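Local coordinates for sigma-54 interaction domain protein (Enterococcus faecalis, PDB 3GDW), which is of unknown function but probably belongs to a sigma-54-interacting transcriptional regulator, of which this piece is the domain related to fructose-type PTS IIA components, at residues 5-10 with 67-72; 28-33 with 103-108; 50-55 with 80-85. One frame throughout, in Å; residues are numbered along the deposited sequence.

Interaction 1 of 3, residues 5-10 with 67-72; sequences VGVFVL and LLLTDM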
loop_
_atom_site.group_PDB
_atom_site.type_symbol
_atom_site.label_atom_id
_atom_site.label_comp_id
_atom_site.label_asym_id
_atom_site.label_seq_id
_atom_site.Cartn_x
_atom_site.Cartn_y
_atom_site.Cartn_z
ATOM N N VAL B 5 7.327 -15.497 13.804
ATOM C CA VAL B 5 7.957 -14.256 13.336
ATOM C C VAL B 5 7.077 -13.071 13.761
ATOM O O VAL B 5 5.859 -13.124 13.624
ATOM C CB VAL B 5 8.099 -14.231 11.776
ATOM C CG1 VAL B 5 8.648 -12.884 11.288
ATOM C CG2 VAL B 5 8.975 -15.362 11.303
ATOM N N GLY B 6 7.702 -12.010 14.271
ATOM C CA GLY B 6 6.968 -10.808 14.661
ATOM C C GLY B 6 6.822 -9.828 13.502
ATOM O O GLY B 6 7.821 -9.385 12.905
ATOM N N VAL B 7 5.583 -9.490 13.182
ATOM C CA VAL B 7 5.296 -8.583 12.051
ATOM C C VAL B 7 4.933 -7.202 12.579
ATOM O O VAL B 7 4.023 -7.065 13.415
ATOM C CB VAL B 7 4.167 -9.112 11.164
ATOM C CG1 VAL B 7 3.955 -8.198 9.923
ATOM C CG2 VAL B 7 4.482 -10.510 10.710
ATOM N N PHE B 8 5.662 -6.187 12.113
ATOM C CA PHE B 8 5.365 -4.805 12.478
ATOM C C PHE B 8 5.085 -4.013 11.220
ATOM O O PHE B 8 5.863 -4.082 10.242
ATOM C CB PHE B 8 6.542 -4.177 13.251
ATOM C CG PHE B 8 6.730 -4.757 14.632
ATOM C CD1 PHE B 8 6.257 -4.076 15.757
ATOM C CD2 PHE B 8 7.360 -5.994 14.801
ATOM C CE1 PHE B 8 6.435 -4.619 17.056
ATOM C CE2 PHE B 8 7.533 -6.553 16.072
ATOM C CZ PHE B 8 7.072 -5.860 17.204
ATOM N N VAL B 9 3.971 -3.280 11.221
ATOM C CA VAL B 9 3.597 -2.493 10.036
ATOM C C VAL B 9 3.764 -1.010 10.375
ATOM O O VAL B 9 3.072 -0.503 11.259
ATOM C CB VAL B 9 2.102 -2.772 9.576
ATOM C CG1 VAL B 9 1.808 -2.049 8.292
ATOM C CG2 VAL B 9 1.816 -4.283 9.416
ATOM N N LEU B 10 4.677 -0.322 9.680
ATOM C CA LEU B 10 4.967 1.093 9.962
ATOM C C LEU B 10 4.782 1.923 8.711
ATOM O O LEU B 10 5.435 1.658 7.693
ATOM C CB LEU B 10 6.408 1.272 10.477
ATOM C CG LEU B 10 6.561 1.191 12.005
ATOM C CD1 LEU B 10 6.347 -0.218 12.481
ATOM C CD2 LEU B 10 7.941 1.698 12.458
ATOM N N LEU B 67 9.758 -9.085 11.035
ATOM C CA LEU B 67 9.550 -8.527 9.720
ATOM C C LEU B 67 8.910 -7.128 9.822
ATOM O O LEU B 67 7.791 -6.997 10.325
ATOM C CB LEU B 67 8.650 -9.477 8.905
ATOM C CG LEU B 67 8.258 -9.028 7.509
ATOM C CD1 LEU B 67 9.496 -9.039 6.573
ATOM C CD2 LEU B 67 7.140 -9.928 6.982
ATOM N N LEU B 68 9.629 -6.110 9.349
ATOM C CA LEU B 68 9.110 -4.728 9.244
ATOM C C LEU B 68 8.552 -4.514 7.856
ATOM O O LEU B 68 9.269 -4.685 6.857
ATOM C CB LEU B 68 10.220 -3.689 9.457
ATOM C CG LEU B 68 10.980 -3.728 10.789
ATOM C CD1 LEU B 68 11.853 -2.471 10.932
ATOM C CD2 LEU B 68 10.036 -3.844 12.014
ATOM N N LEU B 69 7.284 -4.153 7.804
ATOM C CA LEU B 69 6.608 -3.813 6.565
ATOM C C LEU B 69 6.367 -2.310 6.579
ATOM O O LEU B 69 5.652 -1.803 7.440
ATOM C CB LEU B 69 5.267 -4.570 6.526
ATOM C CG LEU B 69 5.364 -6.097 6.495
ATOM C CD1 LEU B 69 3.957 -6.697 6.451
ATOM C CD2 LEU B 69 6.217 -6.595 5.288
ATOM N N THR B 70 6.983 -1.588 5.651
ATOM C CA THR B 70 6.861 -0.136 5.603
ATOM C C THR B 70 6.317 0.340 4.240
ATOM O O THR B 70 6.147 -0.450 3.307
ATOM C CB THR B 70 8.249 0.554 5.863
ATOM O OG1 THR B 70 9.141 0.300 4.748
ATOM C CG2 THR B 70 8.875 0.043 7.174
ATOM N N ASP B 71 6.064 1.637 4.129
ATOM C CA ASP B 71 5.633 2.203 2.868
ATOM C C ASP B 71 6.795 2.854 2.092
ATOM O O ASP B 71 7.079 2.446 0.961
ATOM C CB ASP B 71 4.410 3.146 3.031
ATOM C CG ASP B 71 4.596 4.220 4.129
ATOM O OD1 ASP B 71 5.683 4.307 4.795
ATOM O OD2 ASP B 71 3.639 5.005 4.310
HETATM N N MSE B 72 7.440 3.867 2.664
HETATM C CA MSE B 72 8.420 4.668 1.923
HETATM C C MSE B 72 9.340 5.418 2.893
HETATM O O MSE B 72 9.248 5.235 4.110
HETATM C CB MSE B 72 7.685 5.658 1.017
HETATM C CG MSE B 72 6.717 6.536 1.801
HETATM SE SE MSE B 72 5.837 7.854 0.784
HETATM C CE MSE B 72 7.412 8.737 0.005
#
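Phe8 and Leu68 are neighbours on adjacent parallel strands and pack together on one face of the sheet. The bump on that face is a leucine methyl: Leu68 CD2 leans across to the foot of the phenylalanine, 3.7 Å from Phe8 CB, while the ring itself leads away from the other strand. Further along the same face Leu10 and Thr70 meet more loosely, Leu10 CB standing 4.3 Å from Thr70 CG2.

On the opposite face a leucine again supplies the bump. Leu69 swings CG to the side of its own backbone N (chi1 -63°), which carries CD1 back along the strand against Val7 CG1 at 3.8 Å. The same methyl just reaches Val9 CG2 at 4.4 Å, and so occupies the hollow between the two valines. Leu67 and Val5 fit in a similar slanting manner, with Val5 CG1 lying 4.2 Å from Leu67 CB. The pair of strands thus illustrates how a sheet must fit its two faces separately.

Between the two layers of side chains the backbones are joined by four near-straight hydrogen bonds. Gly6 O and Phe8 O accept from Leu67 N and Leu69 N, and the second of these, Leu69 N to Phe8 O, measures 2.8 Å at 178°. Phe8 N and Leu10 N return bonds to Leu67 O and Leu69 O.

Beyond Thr70, Asp71 OD2 takes the backbone N-H of His12 and also bonds Thr98 OG1 of the second subunit. Related mannose-type IIA domains carry their phosphorylated histidine at this end of the sheet, so the aspartate may lie in a comparable site. The two strands are the central pair of a four-stranded sheet: helix 44-57 covers Phe8 and Leu10, and helices 98-109 and 114-135 cover the face of Val7, Leu67 and Leu69.

Interaction 2 of 3, residues 28-33 with 103-108; sequences LGTSIG and EAIRMA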
loop_
_atom_site.group_PDB
_atom_site.type_symbol
_atom_site.label_atom_id
_atom_site.label_comp_id
_atom_site.label_asym_id
_atom_site.label_seq_id
_atom_site.Cartn_x
_atom_site.Cartn_y
_atom_site.Cartn_z
ATOM N N LEU B 28 -8.229 -12.931 8.379
ATOM C CA LEU B 28 -7.627 -14.172 8.897
ATOM C C LEU B 28 -8.184 -14.663 10.228
ATOM O O LEU B 28 -7.868 -15.777 10.651
ATOM C CB LEU B 28 -6.111 -14.007 9.071
ATOM C CG LEU B 28 -5.301 -13.752 7.812
ATOM C CD1 LEU B 28 -3.876 -13.347 8.164
ATOM C CD2 LEU B 28 -5.336 -14.999 6.903
ATOM N N GLY B 29 -8.970 -13.848 10.919
ATOM C CA GLY B 29 -9.401 -14.198 12.283
ATOM C C GLY B 29 -8.270 -14.321 13.303
ATOM O O GLY B 29 -8.321 -15.163 14.189
ATOM N N THR B 30 -7.249 -13.474 13.184
ATOM C CA THR B 30 -6.125 -13.463 14.123
ATOM C C THR B 30 -5.915 -12.056 14.669
ATOM O O THR B 30 -6.323 -11.072 14.044
ATOM C CB THR B 30 -4.812 -13.943 13.437
ATOM O OG1 THR B 30 -3.758 -14.041 14.404
ATOM C CG2 THR B 30 -4.391 -12.986 12.355
ATOM N N SER B 31 -5.268 -11.936 15.824
ATOM C CA SER B 31 -4.937 -10.600 16.313
ATOM C C SER B 31 -3.424 -10.367 16.404
ATOM O O SER B 31 -2.966 -9.405 17.037
ATOM C CB SER B 31 -5.668 -10.273 17.623
ATOM O OG SER B 31 -5.523 -11.331 18.541
ATOM N N ILE B 32 -2.652 -11.210 15.721
ATOM C CA ILE B 32 -1.195 -11.041 15.741
ATOM C C ILE B 32 -0.744 -9.917 14.780
ATOM O O ILE B 32 -1.471 -9.546 13.862
ATOM C CB ILE B 32 -0.440 -12.367 15.462
ATOM C CG1 ILE B 32 -0.593 -12.781 14.009
ATOM C CG2 ILE B 32 -0.917 -13.498 16.425
ATOM C CD1 ILE B 32 0.684 -13.230 13.418
ATOM N N GLY B 33 0.449 -9.380 14.995
ATOM C CA GLY B 33 0.933 -8.248 14.200
ATOM C C GLY B 33 0.709 -6.956 14.968
ATOM O O GLY B 33 -0.203 -6.855 15.788
ATOM N N GLU B 103 -0.540 -11.510 3.531
ATOM C CA GLU B 103 0.343 -12.657 3.316
ATOM C C GLU B 103 1.383 -12.825 4.431
ATOM O O GLU B 103 1.660 -13.948 4.850
ATOM C CB GLU B 103 0.958 -12.600 1.899
ATOM C CG GLU B 103 -0.151 -12.734 0.834
ATOM C CD GLU B 103 0.255 -12.556 -0.621
ATOM O OE1 GLU B 103 0.847 -11.517 -1.006
ATOM O OE2 GLU B 103 -0.105 -13.450 -1.407
ATOM N N ALA B 104 1.922 -11.714 4.936
ATOM C CA ALA B 104 2.899 -11.753 6.030
ATOM C C ALA B 104 2.289 -12.307 7.321
ATOM O O ALA B 104 2.844 -13.194 7.949
ATOM C CB ALA B 104 3.469 -10.373 6.281
ATOM N N ILE B 105 1.144 -11.773 7.706
ATOM C CA ILE B 105 0.482 -12.224 8.942
ATOM C C ILE B 105 0.022 -13.686 8.794
ATOM O O ILE B 105 0.194 -14.499 9.717
ATOM C CB ILE B 105 -0.697 -11.271 9.311
ATOM C CG1 ILE B 105 -0.175 -9.840 9.551
ATOM C CG2 ILE B 105 -1.450 -11.756 10.526
ATOM C CD1 ILE B 105 0.603 -9.634 10.835
ATOM N N ARG B 106 -0.522 -14.040 7.625
ATOM C CA ARG B 106 -1.020 -15.413 7.436
ATOM C C ARG B 106 0.124 -16.403 7.655
ATOM O O ARG B 106 0.020 -17.363 8.470
ATOM C CB ARG B 106 -1.624 -15.595 6.040
ATOM C CG ARG B 106 -2.379 -16.926 5.860
ATOM C CD ARG B 106 -2.888 -17.150 4.433
ATOM N NE ARG B 106 -2.074 -16.493 3.403
ATOM C CZ ARG B 106 -0.935 -16.972 2.899
ATOM N NH1 ARG B 106 -0.439 -18.133 3.328
ATOM N NH2 ARG B 106 -0.296 -16.283 1.963
HETATM N N MSE B 107 1.228 -16.160 6.954
HETATM C CA MSE B 107 2.372 -17.058 7.047
HETATM C C MSE B 107 3.008 -17.044 8.431
HETATM O O MSE B 107 3.326 -18.117 8.975
HETATM C CB MSE B 107 3.400 -16.735 5.968
HETATM C CG MSE B 107 2.859 -16.971 4.590
HETATM SE SE MSE B 107 4.181 -16.680 3.199
HETATM C CE MSE B 107 4.415 -14.778 3.248
ATOM N N ALA B 108 3.185 -15.852 9.007
ATOM C CA ALA B 108 3.697 -15.747 10.378
ATOM C C ALA B 108 2.872 -16.573 11.393
ATOM O O ALA B 108 3.440 -17.342 12.208
ATOM C CB ALA B 108 3.788 -14.296 10.803
#
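Ile105 is met by Leu28, at the end of helix 16-28, and by Thr30, Ile32 and Gly33 from the loop that leads to strand 34-38 in a beta-alpha-beta crossover. The general principle is a helix side chain plugging a connecting loop. Ile105 is the hub of the tight part: its CG2 lies 3.7 Å from each of Leu28 CD1, Thr30 CG2 and Ile32 CG1, and the two isoleucines lie alongside, running opposite ways. The fork of Leu28 also spans Arg106 closely, CD1 at the backbone N, 3.5 Å away, and CD2 at the aliphatic CG.

Toward solvent the fit changes character. The guanidinium of Arg106 leads away and adds no polar bond across the contact. The isoleucine in the loop is held with CG1 between its own N and carbonyl carbon (chi1 71°), which sends CD1 on toward Ala108 CB, a looser touch at 4.2 Å. Within the loop Ile32 N makes a weak hydrogen bond to Thr30 OG1, and Gly29, the first residue past the helix, takes a positive phi. At the strand-side end Gly33 has no side chain to obstruct Ile105, and Ile105 CD1 settles 3.7 Å from Gly33 CA.

Interaction 3 of 3, residues 50-55 with 80-85; sequences QLRNQV and NMLFEE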
loop_
_atom_site.group_PDB
_atom_site.type_symbol
_atom_site.label_atom_id
_atom_site.label_comp_id
_atom_site.label_asym_id
_atom_site.label_seq_id
_atom_site.Cartn_x
_atom_site.Cartn_y
_atom_site.Cartn_z
ATOM N N GLN B 50 9.626 4.382 19.267
ATOM C CA GLN B 50 8.383 3.647 19.561
ATOM C C GLN B 50 8.550 2.170 19.217
ATOM O O GLN B 50 8.180 1.283 19.987
ATOM C CB GLN B 50 7.226 4.182 18.702
ATOM C CG GLN B 50 6.814 5.592 19.022
ATOM C CD GLN B 50 6.019 5.643 20.296
ATOM O OE1 GLN B 50 4.989 4.965 20.422
ATOM N NE2 GLN B 50 6.481 6.440 21.250
ATOM N N LEU B 51 9.092 1.911 18.030
ATOM C CA LEU B 51 9.253 0.540 17.568
ATOM C C LEU B 51 10.286 -0.210 18.421
ATOM O O LEU B 51 10.059 -1.336 18.874
ATOM C CB LEU B 51 9.632 0.540 16.091
ATOM C CG LEU B 51 10.156 -0.773 15.556
ATOM C CD1 LEU B 51 8.999 -1.806 15.443
ATOM C CD2 LEU B 51 10.783 -0.489 14.213
ATOM N N ARG B 52 11.426 0.429 18.634
ATOM C CA ARG B 52 12.513 -0.168 19.384
ATOM C C ARG B 52 12.057 -0.537 20.803
ATOM O O ARG B 52 12.388 -1.622 21.307
ATOM C CB ARG B 52 13.684 0.820 19.438
ATOM C CG ARG B 52 14.960 0.303 20.085
ATOM C CD ARG B 52 14.995 0.513 21.593
ATOM N NE ARG B 52 14.544 1.842 22.019
ATOM C CZ ARG B 52 15.213 2.983 21.839
ATOM N NH1 ARG B 52 16.385 2.999 21.229
ATOM N NH2 ARG B 52 14.684 4.120 22.270
ATOM N N ASN B 53 11.318 0.371 21.445
ATOM C CA ASN B 53 10.822 0.133 22.790
ATOM C C ASN B 53 9.902 -1.084 22.904
ATOM O O ASN B 53 9.983 -1.842 23.878
ATOM C CB ASN B 53 10.128 1.384 23.338
ATOM C CG ASN B 53 11.092 2.536 23.552
ATOM O OD1 ASN B 53 12.290 2.348 23.647
ATOM N ND2 ASN B 53 10.559 3.743 23.620
ATOM N N GLN B 54 9.027 -1.283 21.925
ATOM C CA GLN B 54 8.173 -2.459 21.978
ATOM C C GLN B 54 8.961 -3.738 21.686
ATOM O O GLN B 54 8.786 -4.752 22.372
ATOM C CB GLN B 54 6.978 -2.336 21.059
ATOM C CG GLN B 54 5.907 -3.363 21.436
ATOM C CD GLN B 54 4.721 -3.342 20.507
ATOM O OE1 GLN B 54 4.282 -2.272 20.077
ATOM N NE2 GLN B 54 4.187 -4.533 20.182
ATOM N N VAL B 55 9.830 -3.678 20.674
ATOM C CA VAL B 55 10.707 -4.790 20.350
ATOM C C VAL B 55 11.495 -5.227 21.596
ATOM O O VAL B 55 11.533 -6.422 21.920
ATOM C CB VAL B 55 11.631 -4.441 19.147
ATOM C CG1 VAL B 55 12.799 -5.405 19.051
ATOM C CG2 VAL B 55 10.831 -4.453 17.846
ATOM N N ASN B 80 17.691 -2.621 9.770
ATOM C CA ASN B 80 19.064 -2.839 10.137
ATOM C C ASN B 80 19.357 -2.202 11.496
ATOM O O ASN B 80 20.114 -2.764 12.280
ATOM C CB ASN B 80 20.024 -2.336 9.054
ATOM C CG ASN B 80 21.482 -2.457 9.465
ATOM O OD1 ASN B 80 21.917 -3.501 9.958
ATOM N ND2 ASN B 80 22.245 -1.378 9.278
HETATM N N MSE B 81 18.743 -1.051 11.778
HETATM C CA MSE B 81 18.944 -0.373 13.065
HETATM C C MSE B 81 18.545 -1.263 14.234
HETATM O O MSE B 81 19.262 -1.349 15.221
HETATM C CB MSE B 81 18.159 0.937 13.129
HETATM C CG MSE B 81 18.948 2.153 12.699
HETATM SE SE MSE B 81 17.771 3.688 12.424
HETATM C CE MSE B 81 18.981 4.813 11.357
ATOM N N LEU B 82 17.397 -1.922 14.118
ATOM C CA LEU B 82 16.921 -2.831 15.164
ATOM C C LEU B 82 17.834 -4.027 15.336
ATOM O O LEU B 82 18.098 -4.449 16.460
ATOM C CB LEU B 82 15.525 -3.357 14.841
ATOM C CG LEU B 82 14.226 -2.721 15.288
ATOM C CD1 LEU B 82 13.090 -3.673 14.820
ATOM C CD2 LEU B 82 14.151 -2.456 16.807
ATOM N N PHE B 83 18.281 -4.607 14.225
ATOM C CA PHE B 83 19.232 -5.720 14.294
ATOM C C PHE B 83 20.525 -5.312 15.006
ATOM O O PHE B 83 20.977 -6.020 15.897
ATOM C CB PHE B 83 19.564 -6.308 12.919
ATOM C CG PHE B 83 20.696 -7.295 12.964
ATOM C CD1 PHE B 83 20.505 -8.559 13.514
ATOM C CD2 PHE B 83 21.960 -6.948 12.504
ATOM C CE1 PHE B 83 21.553 -9.474 13.580
ATOM C CE2 PHE B 83 23.016 -7.851 12.572
ATOM C CZ PHE B 83 22.813 -9.117 13.108
ATOM N N GLU B 84 21.111 -4.182 14.598
ATOM C CA GLU B 84 22.329 -3.657 15.233
ATOM C C GLU B 84 22.127 -3.420 16.728
ATOM O O GLU B 84 23.010 -3.720 17.514
ATOM C CB GLU B 84 22.777 -2.336 14.594
ATOM C CG GLU B 84 23.220 -2.410 13.143
ATOM C CD GLU B 84 24.446 -3.268 12.940
ATOM O OE1 GLU B 84 25.454 -3.086 13.666
ATOM O OE2 GLU B 84 24.388 -4.135 12.042
ATOM N N GLU B 85 20.975 -2.858 17.104
ATOM C CA GLU B 85 20.705 -2.478 18.499
ATOM C C GLU B 85 20.297 -3.653 19.404
ATOM O O GLU B 85 20.726 -3.731 20.555
ATOM C CB GLU B 85 19.660 -1.349 18.575
ATOM C CG GLU B 85 19.380 -0.839 20.006
ATOM C CD GLU B 85 18.558 0.451 20.051
ATOM O OE1 GLU B 85 18.316 1.065 18.981
ATOM O OE2 GLU B 85 18.160 0.857 21.170
#
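Helix 50-55 and helix 80-85 run in roughly the same direction, their axes 10.9 Å apart at closest and inclined at -42°, with the CA atoms of Arg52 and Leu82 the nearest across the pair. As a worked example of mixed helix packing, the contact has an apolar floor and a polar outer edge. Leu82 makes the floor: its fork drops between residues one turn apart on the other helix. CD1 touches Val55 CG2 at 3.9 Å and Leu51 CD2 at 4.0 Å, while CD2 rests over the backbone at Arg52 CA, 3.8 Å away. Leu51 and Leu82 meet at about a right angle; Val55 comes in on a slant. Behind them Leu51 reaches on to the sheet and Leu82 presses on Ile66, so the floor continues into the strands.

At the outer edge Arg52 and Glu85 cross almost perpendicularly. The arginine, bent in mid-chain, brings NH1 to Glu85 OE2 at 2.8 Å, and OE2 receives it with its syn lone pair, in a salt bridge whose N-H...O angle is 145°. Carboxylate and guanidinium planes are turned 65° apart, so the two do not form a flat, two-pronged pair. Another side of the guanidinium is taken by its chain neighbour: Asn53 OD1 accepts from Arg52 NE at 2.8 Å, lying near the guanidinium plane, and more weakly from NH2. Glu85 OE1, in turn, is hydrogen-bonded to Tyr48 OH.

With each carboxylate oxygen gripped by a different partner and the guanidinium clasped by two residues, rotation of both groups should be restricted, and the nearby positive charge would probably favour the ionised form of Glu85.

Interaction 1 lies at the middle of the domain, 2 Å from the chain's centre, and the other two sit on either face of its sheet. The centres of interactions 2 and 3 are each about 12 Å from that of interaction 1 but 21 Å from each other, with about 7 Å between their nearest atoms. Val7, Leu67 and Leu69 pack on Ile105 and Ala104 of interaction 2, whereas Phe8, Leu10 and Leu68 pack on Leu51 of interaction 3. In chain order, 5-10 and 28-33 come first, then 50-55, 67-72, 80-85 and 103-108. Strands and helices thus interleave into one three-layer alpha/beta domain, consistent with the IIA-component family.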